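Local coordinates for Cap5O (PDB 3OJO), which probably oxidises UDP-N-acetyl-mannosamine with NAD as the electron acceptor, a step in building the capsular polysaccharide of Staphylococcus aureus, at residues 80-91 with 118-129; 151-162 with 178-187. One frame throughout, in Å; residues are numbered along the deposited sequence.

Interaction 1 (80-91 with 118-129); sequences TPEASDVFIIAV and FLKKGNTIIVES. With NAD (nicotinamide-adenine-dinucleotide), chain J.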
loop_
_atom_site.group_PDB
_atom_site.type_symbol
_atom_site.label_atom_id
_atom_site.label_comp_id
_atom_site.label_asym_id
_atom_site.label_seq_id
_atom_site.Cartn_x
_atom_site.Cartn_y
_atom_site.Cartn_z
ATOM N N THR B 80 -19.383 -24.730 30.269
ATOM C CA THR B 80 -19.116 -26.030 29.676
ATOM C C THR B 80 -19.865 -26.210 28.342
ATOM O O THR B 80 -21.063 -25.922 28.276
ATOM C CB THR B 80 -19.533 -27.122 30.708
ATOM O OG1 THR B 80 -18.924 -26.845 31.973
ATOM C CG2 THR B 80 -19.188 -28.533 30.272
ATOM N N PRO B 81 -19.224 -26.763 27.289
ATOM C CA PRO B 81 -19.972 -27.063 26.067
ATOM C C PRO B 81 -20.804 -28.332 26.276
ATOM O O PRO B 81 -20.615 -29.052 27.254
ATOM C CB PRO B 81 -18.869 -27.304 25.016
ATOM C CG PRO B 81 -17.581 -27.040 25.699
ATOM C CD PRO B 81 -17.823 -27.199 27.154
ATOM N N GLU B 82 -21.731 -28.591 25.370
ATOM C CA GLU B 82 -22.561 -29.793 25.418
ATOM C C GLU B 82 -22.771 -30.233 23.959
ATOM O O GLU B 82 -22.486 -29.455 23.042
ATOM C CB GLU B 82 -23.910 -29.532 26.125
ATOM C CG GLU B 82 -23.876 -29.053 27.574
ATOM C CD GLU B 82 -25.165 -28.477 28.129
ATOM O OE1 GLU B 82 -26.041 -28.096 27.322
ATOM O OE2 GLU B 82 -25.263 -28.323 29.365
ATOM N N ALA B 83 -23.227 -31.477 23.743
ATOM C CA ALA B 83 -23.495 -32.018 22.404
ATOM C C ALA B 83 -24.330 -31.037 21.598
ATOM O O ALA B 83 -25.272 -30.451 22.133
ATOM C CB ALA B 83 -24.221 -33.354 22.514
ATOM N N SER B 84 -23.958 -30.827 20.333
ATOM C CA SER B 84 -24.623 -29.872 19.443
ATOM C C SER B 84 -24.457 -30.250 17.964
ATOM O O SER B 84 -23.612 -31.085 17.631
ATOM C CB SER B 84 -24.059 -28.471 19.691
ATOM O OG SER B 84 -24.757 -27.484 18.951
ATOM N N ASP B 85 -25.252 -29.624 17.082
ATOM C CA ASP B 85 -25.165 -29.861 15.643
ATOM C C ASP B 85 -24.075 -28.975 15.042
ATOM O O ASP B 85 -23.350 -29.405 14.136
ATOM C CB ASP B 85 -26.508 -29.537 14.959
ATOM C CG ASP B 85 -27.711 -30.328 15.450
ATOM O OD1 ASP B 85 -27.584 -31.574 15.622
ATOM O OD2 ASP B 85 -28.787 -29.726 15.600
ATOM N N VAL B 86 -23.994 -27.712 15.530
ATOM C CA VAL B 86 -23.052 -26.697 15.070
ATOM C C VAL B 86 -22.310 -26.145 16.272
ATOM O O VAL B 86 -22.915 -25.902 17.318
ATOM C CB VAL B 86 -23.757 -25.546 14.291
ATOM C CG1 VAL B 86 -22.744 -24.619 13.616
ATOM C CG2 VAL B 86 -24.764 -26.068 13.276
ATOM N N PHE B 87 -21.001 -25.918 16.103
ATOM C CA PHE B 87 -20.155 -25.280 17.101
ATOM C C PHE B 87 -19.460 -24.094 16.449
ATOM O O PHE B 87 -18.870 -24.234 15.387
ATOM C CB PHE B 87 -19.113 -26.237 17.658
ATOM C CG PHE B 87 -19.641 -27.431 18.407
ATOM C CD1 PHE B 87 -19.800 -27.390 19.788
ATOM C CD2 PHE B 87 -19.922 -28.622 17.740
ATOM C CE1 PHE B 87 -20.243 -28.517 20.489
ATOM C CE2 PHE B 87 -20.385 -29.744 18.439
ATOM C CZ PHE B 87 -20.532 -29.688 19.809
ATOM N N ILE B 88 -19.572 -22.918 17.066
ATOM C CA ILE B 88 -18.929 -21.703 16.590
ATOM C C ILE B 88 -17.893 -21.246 17.626
ATOM O O ILE B 88 -18.268 -20.918 18.753
ATOM C CB ILE B 88 -19.934 -20.567 16.223
ATOM C CG1 ILE B 88 -20.895 -21.006 15.100
ATOM C CG2 ILE B 88 -19.161 -19.295 15.835
ATOM C CD1 ILE B 88 -21.969 -20.066 14.733
ATOM N N ILE B 89 -16.603 -21.204 17.232
ATOM C CA ILE B 89 -15.536 -20.700 18.096
ATOM C C ILE B 89 -15.380 -19.203 17.787
ATOM O O ILE B 89 -15.058 -18.829 16.650
ATOM C CB ILE B 89 -14.229 -21.510 17.941
ATOM C CG1 ILE B 89 -14.447 -22.969 18.412
ATOM C CG2 ILE B 89 -13.053 -20.844 18.681
ATOM C CD1 ILE B 89 -13.647 -24.002 17.677
ATOM N N ALA B 90 -15.640 -18.368 18.803
ATOM C CA ALA B 90 -15.571 -16.904 18.753
ATOM C C ALA B 90 -14.785 -16.377 19.970
ATOM O O ALA B 90 -15.153 -15.358 20.559
ATOM C CB ALA B 90 -16.972 -16.321 18.742
ATOM N N VAL B 91 -13.700 -17.085 20.338
ATOM C CA VAL B 91 -12.808 -16.739 21.448
ATOM C C VAL B 91 -11.768 -15.690 20.951
ATOM O O VAL B 91 -11.666 -15.493 19.733
ATOM C CB VAL B 91 -12.142 -17.998 22.088
ATOM C CG1 VAL B 91 -13.187 -19.000 22.571
ATOM C CG2 VAL B 91 -11.167 -18.656 21.121
ATOM N N PHE B 118 -17.622 -33.893 22.868
ATOM C CA PHE B 118 -19.042 -33.810 22.534
ATOM C C PHE B 118 -19.337 -34.042 21.058
ATOM O O PHE B 118 -20.506 -34.088 20.674
ATOM C CB PHE B 118 -19.612 -32.465 23.015
ATOM C CG PHE B 118 -19.322 -32.192 24.474
ATOM C CD1 PHE B 118 -20.150 -32.692 25.471
ATOM C CD2 PHE B 118 -18.197 -31.468 24.852
ATOM C CE1 PHE B 118 -19.861 -32.466 26.815
ATOM C CE2 PHE B 118 -17.906 -31.246 26.197
ATOM C CZ PHE B 118 -18.745 -31.735 27.170
ATOM N N LEU B 119 -18.281 -34.200 20.237
ATOM C CA LEU B 119 -18.387 -34.377 18.793
ATOM C C LEU B 119 -19.064 -35.656 18.345
ATOM O O LEU B 119 -18.720 -36.743 18.802
ATOM C CB LEU B 119 -17.023 -34.238 18.110
ATOM C CG LEU B 119 -16.492 -32.819 17.907
ATOM C CD1 LEU B 119 -15.169 -32.850 17.189
ATOM C CD2 LEU B 119 -17.479 -31.967 17.133
ATOM N N LYS B 120 -20.022 -35.508 17.428
ATOM C CA LYS B 120 -20.798 -36.590 16.831
ATOM C C LYS B 120 -20.724 -36.452 15.307
ATOM O O LYS B 120 -20.461 -35.356 14.807
ATOM C CB LYS B 120 -22.276 -36.531 17.295
ATOM C CG LYS B 120 -22.508 -36.344 18.808
ATOM C CD LYS B 120 -22.432 -37.641 19.615
ATOM C CE LYS B 120 -22.729 -37.427 21.086
ATOM N NZ LYS B 120 -21.522 -37.010 21.862
ATOM N N LYS B 121 -20.941 -37.559 14.565
ATOM C CA LYS B 121 -20.920 -37.508 13.101
ATOM C C LYS B 121 -22.027 -36.581 12.568
ATOM O O LYS B 121 -23.129 -36.556 13.124
ATOM C CB LYS B 121 -20.983 -38.917 12.492
ATOM C CG LYS B 121 -19.643 -39.646 12.571
ATOM C CD LYS B 121 -19.680 -41.054 12.015
ATOM C CE LYS B 121 -18.290 -41.629 11.821
ATOM N NZ LYS B 121 -17.545 -41.818 13.105
ATOM N N GLY B 122 -21.680 -35.773 11.564
ATOM C CA GLY B 122 -22.580 -34.805 10.935
ATOM C C GLY B 122 -22.417 -33.372 11.415
ATOM O O GLY B 122 -22.983 -32.450 10.815
ATOM N N ASN B 123 -21.634 -33.173 12.502
ATOM C CA ASN B 123 -21.381 -31.871 13.128
ATOM C C ASN B 123 -20.565 -30.889 12.281
ATOM O O ASN B 123 -19.723 -31.301 11.472
ATOM C CB ASN B 123 -20.733 -32.051 14.510
ATOM C CG ASN B 123 -21.660 -32.565 15.593
ATOM O OD1 ASN B 123 -22.881 -32.745 15.404
ATOM N ND2 ASN B 123 -21.091 -32.792 16.767
ATOM N N THR B 124 -20.816 -29.580 12.497
ATOM C CA THR B 124 -20.106 -28.482 11.835
ATOM C C THR B 124 -19.340 -27.649 12.869
ATOM O O THR B 124 -19.901 -27.291 13.906
ATOM C CB THR B 124 -21.051 -27.628 10.980
ATOM O OG1 THR B 124 -21.814 -28.488 10.136
ATOM C CG2 THR B 124 -20.303 -26.592 10.117
ATOM N N ILE B 125 -18.053 -27.374 12.592
ATOM C CA ILE B 125 -17.198 -26.526 13.418
ATOM C C ILE B 125 -16.873 -25.297 12.589
ATOM O O ILE B 125 -16.277 -25.413 11.519
ATOM C CB ILE B 125 -15.906 -27.225 13.946
ATOM C CG1 ILE B 125 -16.179 -28.629 14.608
ATOM C CG2 ILE B 125 -15.061 -26.285 14.824
ATOM C CD1 ILE B 125 -17.015 -28.703 15.785
ATOM N N ILE B 126 -17.311 -24.129 13.070
ATOM C CA ILE B 126 -17.046 -22.835 12.456
ATOM C C ILE B 126 -16.104 -22.083 13.369
ATOM O O ILE B 126 -16.348 -22.000 14.571
ATOM C CB ILE B 126 -18.310 -22.009 12.139
ATOM C CG1 ILE B 126 -19.300 -22.806 11.256
ATOM C CG2 ILE B 126 -17.928 -20.661 11.473
ATOM C CD1 ILE B 126 -20.723 -22.281 11.292
ATOM N N VAL B 127 -15.003 -21.580 12.806
ATOM C CA VAL B 127 -14.062 -20.759 13.545
ATOM C C VAL B 127 -14.283 -19.332 13.035
ATOM O O VAL B 127 -14.048 -19.054 11.854
ATOM C CB VAL B 127 -12.616 -21.279 13.424
ATOM C CG1 VAL B 127 -11.645 -20.405 14.206
ATOM C CG2 VAL B 127 -12.526 -22.718 13.917
ATOM N N GLU B 128 -14.882 -18.472 13.891
ATOM C CA GLU B 128 -15.174 -17.072 13.559
ATOM C C GLU B 128 -14.020 -16.136 13.954
ATOM O O GLU B 128 -13.917 -15.034 13.430
ATOM C CB GLU B 128 -16.478 -16.611 14.210
ATOM C CG GLU B 128 -17.715 -16.869 13.368
ATOM C CD GLU B 128 -18.993 -16.216 13.875
ATOM O OE1 GLU B 128 -18.958 -15.577 14.954
ATOM O OE2 GLU B 128 -20.037 -16.359 13.196
ATOM N N SER B 129 -13.162 -16.582 14.867
ATOM C CA SER B 129 -11.985 -15.886 15.379
ATOM C C SER B 129 -10.940 -15.698 14.278
ATOM O O SER B 129 -10.882 -16.489 13.330
ATOM C CB SER B 129 -11.357 -16.715 16.502
ATOM O OG SER B 129 -12.299 -17.004 17.518
HETATM P PA NAD J . -13.788 -10.655 23.524
HETATM O O1A NAD J . -12.615 -10.578 24.420
HETATM O O2A NAD J . -14.695 -9.504 23.707
HETATM O O5B NAD J . -14.575 -12.025 23.826
HETATM C C5B NAD J . -13.904 -13.243 24.005
HETATM C C4B NAD J . -14.679 -14.040 25.027
HETATM O O4B NAD J . -14.347 -15.407 24.902
HETATM C C3B NAD J . -14.388 -13.612 26.471
HETATM O O3B NAD J . -15.617 -13.481 27.178
HETATM C C2B NAD J . -13.637 -14.813 27.031
HETATM O O2B NAD J . -13.831 -15.008 28.417
HETATM C C1B NAD J . -14.190 -15.959 26.202
HETATM N N9A NAD J . -13.251 -17.090 26.168
HETATM C C8A NAD J . -11.879 -17.008 26.072
HETATM N N7A NAD J . -11.376 -18.257 25.953
HETATM C C5A NAD J . -12.414 -19.129 25.982
HETATM C C6A NAD J . -12.461 -20.522 25.919
HETATM N N6A NAD J . -11.312 -21.197 25.800
HETATM N N1A NAD J . -13.694 -21.167 25.970
HETATM C C2A NAD J . -14.867 -20.435 26.070
HETATM N N3A NAD J . -14.813 -19.056 26.136
HETATM C C4A NAD J . -13.607 -18.413 26.092
HETATM O O3 NAD J . -13.260 -10.798 21.999
HETATM P PN NAD J . -14.143 -10.427 20.711
HETATM O O1N NAD J . -14.034 -8.962 20.500
HETATM O O2N NAD J . -15.474 -11.075 20.816
HETATM O O5D NAD J . -13.326 -11.098 19.528
HETATM C C5D NAD J . -12.813 -12.401 19.631
HETATM C C4D NAD J . -11.889 -12.630 18.440
HETATM O O4D NAD J . -12.611 -12.495 17.225
HETATM C C3D NAD J . -10.782 -11.584 18.298
HETATM O O3D NAD J . -9.695 -11.691 19.197
HETATM C C2D NAD J . -10.383 -11.831 16.864
HETATM O O2D NAD J . -9.785 -13.099 16.777
HETATM C C1D NAD J . -11.749 -11.990 16.215
HETATM N N1N NAD J . -12.146 -10.658 15.703
HETATM C C2N NAD J . -12.940 -9.798 16.429
HETATM C C3N NAD J . -13.255 -8.534 15.907
HETATM C C7N NAD J . -14.434 -7.767 16.439
HETATM O O7N NAD J . -15.315 -7.182 15.499
HETATM N N7N NAD J . -14.605 -7.632 17.760
HETATM C C4N NAD J . -12.731 -8.143 14.667
HETATM C C5N NAD J . -11.896 -9.001 13.953
HETATM C C6N NAD J . -11.604 -10.252 14.501
HETATM O O HOH W 1 -22.514 -32.907 19.242
#
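Phe87 and Ile89 meet Thr124, Ile125 and Ile126 in a beta-alpha-beta crossover of the NAD-binding Rossmann domain, whose parallel strands 86-89 and 124-127 run 16° apart. The backbone of Phe87 is bonded through both its N and its O: Phe87 N donates to Thr124 O (2.8 Å), and its O accepts from Ile126 N almost straight (178° at the hydrogen). Just past the end of strand 124-127, Glu128 N donates to Ile89 O at 2.8 Å, and Ser129 N does so weakly.

On the face bearing Phe87 and Ile89, Ile125 bends at chi2 (-62°), bringing CD1 to 3.5 Å from Phe87 CD2. Leu119 CD2 approaches the same ring obliquely. On the other face Ile88 and Ile126 lie side by side. Farther out, Phe118 lays its ring against the 81-83 backbone: Pro81 O sits over one face, toward the rim, and Glu82 CA makes a CH-pi contact with its centroid (4.2 Å). A water accepts from Ser84 N and donates to Phe118 O. At the cofactor end Ser129 OG donates to Val91 O (2.8 Å), while Val91 CG1 lies 3.5 Å from the adenine atom C5A.

Helix 106-115 covers Phe87 and Ile89, helix 185-195 packs on Val86 and Ile126, and strand 13-17 flanks strand 86-89.

Interaction 2 (151-162 with 178-187); sequences IGEDIYLVHCPE and RIIGGVTKAC. With NAD (nicotinamide-adenine-dinucleotide), chain J.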
loop_
_atom_site.group_PDB
_atom_site.type_symbol
_atom_site.label_atom_id
_atom_site.label_comp_id
_atom_site.label_asym_id
_atom_site.label_seq_id
_atom_site.Cartn_x
_atom_site.Cartn_y
_atom_site.Cartn_z
ATOM N N ILE B 151 -13.006 -35.211 7.324
ATOM C CA ILE B 151 -13.467 -33.850 7.006
ATOM C C ILE B 151 -14.176 -33.813 5.652
ATOM O O ILE B 151 -13.614 -34.264 4.650
ATOM C CB ILE B 151 -12.331 -32.790 7.181
ATOM C CG1 ILE B 151 -11.899 -32.650 8.661
ATOM C CG2 ILE B 151 -12.742 -31.406 6.649
ATOM C CD1 ILE B 151 -11.015 -33.422 9.125
ATOM N N GLY B 152 -15.412 -33.314 5.654
ATOM C CA GLY B 152 -16.248 -33.238 4.462
ATOM C C GLY B 152 -17.177 -34.424 4.338
ATOM O O GLY B 152 -18.070 -34.431 3.483
ATOM N N GLU B 153 -16.980 -35.428 5.218
ATOM C CA GLU B 153 -17.763 -36.659 5.267
ATOM C C GLU B 153 -18.494 -36.773 6.599
ATOM O O GLU B 153 -19.728 -36.715 6.623
ATOM C CB GLU B 153 -16.857 -37.883 5.007
ATOM C CG GLU B 153 -17.508 -38.941 4.134
ATOM C CD GLU B 153 -16.543 -39.835 3.383
ATOM O OE1 GLU B 153 -15.916 -39.347 2.413
ATOM O OE2 GLU B 153 -16.531 -41.055 3.664
ATOM N N ASP B 154 -17.729 -36.911 7.706
ATOM C CA ASP B 154 -18.235 -37.060 9.076
ATOM C C ASP B 154 -18.494 -35.710 9.780
ATOM O O ASP B 154 -19.490 -35.580 10.488
ATOM C CB ASP B 154 -17.275 -37.916 9.917
ATOM C CG ASP B 154 -16.890 -39.255 9.329
ATOM O OD1 ASP B 154 -17.788 -39.979 8.869
ATOM O OD2 ASP B 154 -15.703 -39.608 9.399
ATOM N N ILE B 155 -17.575 -34.732 9.626
ATOM C CA ILE B 155 -17.685 -33.381 10.207
ATOM C C ILE B 155 -17.292 -32.290 9.218
ATOM O O ILE B 155 -16.445 -32.510 8.347
ATOM C CB ILE B 155 -16.973 -33.186 11.566
ATOM C CG1 ILE B 155 -15.504 -33.590 11.530
ATOM C CG2 ILE B 155 -17.741 -33.767 12.731
ATOM C CD1 ILE B 155 -14.632 -32.404 11.262
ATOM N N TYR B 156 -17.846 -31.095 9.412
ATOM C CA TYR B 156 -17.579 -29.986 8.516
ATOM C C TYR B 156 -16.799 -28.871 9.175
ATOM O O TYR B 156 -17.175 -28.410 10.255
ATOM C CB TYR B 156 -18.865 -29.512 7.829
ATOM C CG TYR B 156 -19.631 -30.665 7.218
ATOM C CD1 TYR B 156 -19.171 -31.300 6.065
ATOM C CD2 TYR B 156 -20.766 -31.179 7.837
ATOM C CE1 TYR B 156 -19.836 -32.404 5.531
ATOM C CE2 TYR B 156 -21.444 -32.279 7.309
ATOM C CZ TYR B 156 -20.973 -32.891 6.158
ATOM O OH TYR B 156 -21.632 -33.980 5.633
ATOM N N LEU B 157 -15.667 -28.497 8.555
ATOM C CA LEU B 157 -14.779 -27.459 9.053
ATOM C C LEU B 157 -14.870 -26.179 8.204
ATOM O O LEU B 157 -14.471 -26.182 7.039
ATOM C CB LEU B 157 -13.332 -27.966 9.121
ATOM C CG LEU B 157 -12.953 -29.071 10.103
ATOM C CD1 LEU B 157 -11.437 -29.266 10.112
ATOM C CD2 LEU B 157 -13.432 -28.765 11.516
ATOM N N VAL B 158 -15.426 -25.102 8.794
ATOM C CA VAL B 158 -15.615 -23.787 8.166
ATOM C C VAL B 158 -14.861 -22.685 8.939
ATOM O O VAL B 158 -14.953 -22.623 10.164
ATOM C CB VAL B 158 -17.122 -23.395 8.081
ATOM C CG1 VAL B 158 -17.325 -22.042 7.379
ATOM C CG2 VAL B 158 -17.968 -24.481 7.431
ATOM N N HIS B 159 -14.155 -21.800 8.215
ATOM C CA HIS B 159 -13.601 -20.577 8.755
ATOM C C HIS B 159 -14.450 -19.493 8.145
ATOM O O HIS B 159 -14.468 -19.338 6.926
ATOM C CB HIS B 159 -12.127 -20.326 8.405
ATOM C CG HIS B 159 -11.617 -18.989 8.910
ATOM N ND1 HIS B 159 -11.783 -18.596 10.233
ATOM C CD2 HIS B 159 -10.957 -18.003 8.252
ATOM C CE1 HIS B 159 -11.253 -17.389 10.320
ATOM N NE2 HIS B 159 -10.732 -16.997 9.159
ATOM N N CYS B 160 -15.219 -18.798 8.973
ATOM C CA CYS B 160 -15.977 -17.648 8.533
ATOM C C CYS B 160 -15.543 -16.471 9.416
ATOM O O CYS B 160 -15.944 -16.384 10.573
ATOM C CB CYS B 160 -17.481 -17.870 8.576
ATOM S SG CYS B 160 -18.421 -16.359 8.247
ATOM N N PRO B 161 -14.659 -15.599 8.910
ATOM C CA PRO B 161 -14.178 -14.482 9.725
ATOM C C PRO B 161 -15.266 -13.491 10.107
ATOM O O PRO B 161 -15.987 -12.947 9.271
ATOM C CB PRO B 161 -13.070 -13.840 8.878
ATOM C CG PRO B 161 -12.847 -14.736 7.749
ATOM C CD PRO B 161 -14.066 -15.573 7.562
ATOM N N GLU B 162 -15.390 -13.304 11.407
ATOM C CA GLU B 162 -16.393 -12.420 11.955
ATOM C C GLU B 162 -15.818 -11.066 12.344
ATOM O O GLU B 162 -14.803 -10.979 13.044
ATOM C CB GLU B 162 -17.164 -13.104 13.097
ATOM C CG GLU B 162 -18.508 -12.483 13.402
ATOM C CD GLU B 162 -19.525 -12.552 12.292
ATOM O OE1 GLU B 162 -20.453 -13.388 12.396
ATOM O OE2 GLU B 162 -19.450 -11.710 11.368
ATOM N N ARG B 178 -20.454 -12.224 3.518
ATOM C CA ARG B 178 -19.769 -13.153 4.372
ATOM C C ARG B 178 -18.892 -14.096 3.583
ATOM O O ARG B 178 -19.323 -14.621 2.558
ATOM C CB ARG B 178 -20.858 -13.932 5.109
ATOM C CG ARG B 178 -20.448 -14.427 6.460
ATOM C CD ARG B 178 -21.638 -14.940 7.234
ATOM N NE ARG B 178 -22.190 -13.908 8.113
ATOM C CZ ARG B 178 -21.727 -13.642 9.328
ATOM N NH1 ARG B 178 -20.681 -14.305 9.807
ATOM N NH2 ARG B 178 -22.298 -12.701 10.069
ATOM N N ILE B 179 -17.679 -14.345 4.084
ATOM C CA ILE B 179 -16.759 -15.291 3.487
ATOM C C ILE B 179 -16.949 -16.651 4.190
ATOM O O ILE B 179 -16.836 -16.732 5.416
ATOM C CB ILE B 179 -15.294 -14.775 3.542
ATOM C CG1 ILE B 179 -15.119 -13.503 2.680
ATOM C CG2 ILE B 179 -14.301 -15.872 3.145
ATOM C CD1 ILE B 179 -13.851 -12.808 2.857
ATOM N N ILE B 180 -17.267 -17.709 3.402
ATOM C CA ILE B 180 -17.441 -19.071 3.901
ATOM C C ILE B 180 -16.253 -19.849 3.358
ATOM O O ILE B 180 -16.238 -20.179 2.168
ATOM C CB ILE B 180 -18.813 -19.715 3.471
ATOM C CG1 ILE B 180 -20.060 -18.786 3.698
ATOM C CG2 ILE B 180 -18.997 -21.148 4.029
ATOM C CD1 ILE B 180 -20.467 -18.480 5.114
ATOM N N GLY B 181 -15.259 -20.089 4.219
ATOM C CA GLY B 181 -14.052 -20.827 3.882
ATOM C C GLY B 181 -14.091 -22.251 4.394
ATOM O O GLY B 181 -13.728 -22.504 5.546
ATOM N N GLY B 182 -14.531 -23.181 3.540
ATOM C CA GLY B 182 -14.599 -24.598 3.878
ATOM C C GLY B 182 -13.312 -25.339 3.565
ATOM O O GLY B 182 -12.587 -24.971 2.635
ATOM N N VAL B 183 -13.015 -26.396 4.347
ATOM C CA VAL B 183 -11.819 -27.220 4.132
ATOM C C VAL B 183 -12.044 -28.058 2.866
ATOM O O VAL B 183 -11.103 -28.289 2.101
ATOM C CB VAL B 183 -11.459 -28.071 5.380
ATOM C CG1 VAL B 183 -10.277 -29.005 5.113
ATOM C CG2 VAL B 183 -11.151 -27.176 6.559
ATOM N N THR B 184 -13.312 -28.471 2.641
ATOM C CA THR B 184 -13.789 -29.219 1.478
ATOM C C THR B 184 -14.991 -28.455 0.908
ATOM O O THR B 184 -15.508 -27.533 1.558
ATOM C CB THR B 184 -14.195 -30.667 1.858
ATOM O OG1 THR B 184 -15.415 -30.663 2.618
ATOM C CG2 THR B 184 -13.085 -31.440 2.576
ATOM N N LYS B 185 -15.455 -28.855 -0.288
ATOM C CA LYS B 185 -16.614 -28.247 -0.942
ATOM C C LYS B 185 -17.901 -28.574 -0.137
ATOM O O LYS B 185 -18.843 -27.775 -0.123
ATOM C CB LYS B 185 -16.696 -28.678 -2.427
ATOM C CG LYS B 185 -15.512 -28.174 -3.291
ATOM C CD LYS B 185 -15.116 -29.144 -4.464
ATOM C CE LYS B 185 -13.958 -28.665 -5.342
ATOM N NZ LYS B 185 -12.668 -29.403 -5.089
ATOM N N ALA B 186 -17.908 -29.719 0.585
ATOM C CA ALA B 186 -19.024 -30.143 1.441
ATOM C C ALA B 186 -19.131 -29.236 2.677
ATOM O O ALA B 186 -20.248 -28.882 3.077
ATOM C CB ALA B 186 -18.839 -31.592 1.861
ATOM N N CYS B 187 -17.956 -28.846 3.252
ATOM C CA CYS B 187 -17.803 -27.935 4.395
ATOM C C CYS B 187 -18.413 -26.579 4.055
ATOM O O CYS B 187 -19.155 -26.018 4.871
ATOM C CB CYS B 187 -16.337 -27.798 4.789
ATOM S SG CYS B 187 -15.552 -29.342 5.345
HETATM P PA NAD J . -13.788 -10.655 23.524
HETATM O O1A NAD J . -12.615 -10.578 24.420
HETATM O O2A NAD J . -14.695 -9.504 23.707
HETATM O O5B NAD J . -14.575 -12.025 23.826
HETATM C C5B NAD J . -13.904 -13.243 24.005
HETATM C C4B NAD J . -14.679 -14.040 25.027
HETATM O O4B NAD J . -14.347 -15.407 24.902
HETATM C C3B NAD J . -14.388 -13.612 26.471
HETATM O O3B NAD J . -15.617 -13.481 27.178
HETATM C C2B NAD J . -13.637 -14.813 27.031
HETATM O O2B NAD J . -13.831 -15.008 28.417
HETATM C C1B NAD J . -14.190 -15.959 26.202
HETATM N N9A NAD J . -13.251 -17.090 26.168
HETATM C C8A NAD J . -11.879 -17.008 26.072
HETATM N N7A NAD J . -11.376 -18.257 25.953
HETATM C C5A NAD J . -12.414 -19.129 25.982
HETATM C C6A NAD J . -12.461 -20.522 25.919
HETATM N N6A NAD J . -11.312 -21.197 25.800
HETATM N N1A NAD J . -13.694 -21.167 25.970
HETATM C C2A NAD J . -14.867 -20.435 26.070
HETATM N N3A NAD J . -14.813 -19.056 26.136
HETATM C C4A NAD J . -13.607 -18.413 26.092
HETATM O O3 NAD J . -13.260 -10.798 21.999
HETATM P PN NAD J . -14.143 -10.427 20.711
HETATM O O1N NAD J . -14.034 -8.962 20.500
HETATM O O2N NAD J . -15.474 -11.075 20.816
HETATM O O5D NAD J . -13.326 -11.098 19.528
HETATM C C5D NAD J . -12.813 -12.401 19.631
HETATM C C4D NAD J . -11.889 -12.630 18.440
HETATM O O4D NAD J . -12.611 -12.495 17.225
HETATM C C3D NAD J . -10.782 -11.584 18.298
HETATM O O3D NAD J . -9.695 -11.691 19.197
HETATM C C2D NAD J . -10.383 -11.831 16.864
HETATM O O2D NAD J . -9.785 -13.099 16.777
HETATM C C1D NAD J . -11.749 -11.990 16.215
HETATM N N1N NAD J . -12.146 -10.658 15.703
HETATM C C2N NAD J . -12.940 -9.798 16.429
HETATM C C3N NAD J . -13.255 -8.534 15.907
HETATM C C7N NAD J . -14.434 -7.767 16.439
HETATM O O7N NAD J . -15.315 -7.182 15.499
HETATM N N7N NAD J . -14.605 -7.632 17.760
HETATM C C4N NAD J . -12.731 -8.143 14.667
HETATM C C5N NAD J . -11.896 -9.001 13.953
HETATM C C6N NAD J . -11.604 -10.252 14.501
#
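Cys187 is wedged against Tyr156 and Leu157 at the close-packed end of this contact. Its SG accepts a hydrogen bond from Leu157 N (3.3 Å) and also touches Ile151 CG2. Val183 lies side by side with Leu157, its CG2 3.5 Å from Leu157 CB, and Val183 N donates to Leu157 O nearly in line with the carbonyl bond. Thr184 and Cys187 form a capping box at the start of helix 185-195; with chi1 at 72°, Thr184 OG1 turns back to accept from Cys187 N (3.2 Å). Thr184 OG1 also packs closely on the backbone of Gly152, 3.3 Å from Gly152 CA.

Along the middle of the contact, strands 156-159 and 178-182 form the one antiparallel pairing in the Rossmann sheet, whose other neighbouring strands pair in parallel. His159 and Gly181 are a hydrogen-bonded pair, with His159 N to Gly181 O at 2.8 Å, and Val158 and Gly182 are a non-hydrogen-bonded one.

At the far end, Arg178 bends at chi3 (-95°) and meets Glu162 end-on. Arg178 NH1 and NH2 both donate to Glu162 OE1, at 2.8 and 3.0 Å, in a salt bridge whose two planes stand 84° apart. NH1 also reaches Cys160 SG in the guanidinium plane, and Leu173 O accepts from NH2.

The looser margin is where Ala186 CB lies 3.9 Å from Tyr156 CE1, and the exposed Glu153 and Lys185 mark the solvent side.

Strands 124-127 and 156-159 are neighbours in one sheet, so interaction 1 passes directly into interaction 2, their centres about 12 Å apart. A probable hydrogen bond from Ile125 N to Tyr156 O (2.7 Å) joins them, and His159 ND1 bonds to Val127 O. Along the chain the two follow in series, yet both reach NAD. The 80-91/118-129 pair borders the adenine and the nicotinamide ribose, with Val91 O 3.1 Å from NAD C4D, whereas Glu162 O lies 3.6 Å from the nicotinamide atom C6N. Near the cofactor the two contacts also approach through their acids: Glu128 OE2, hydrogen-bonded to Tyr195 OH, lies close to Glu162 OE1.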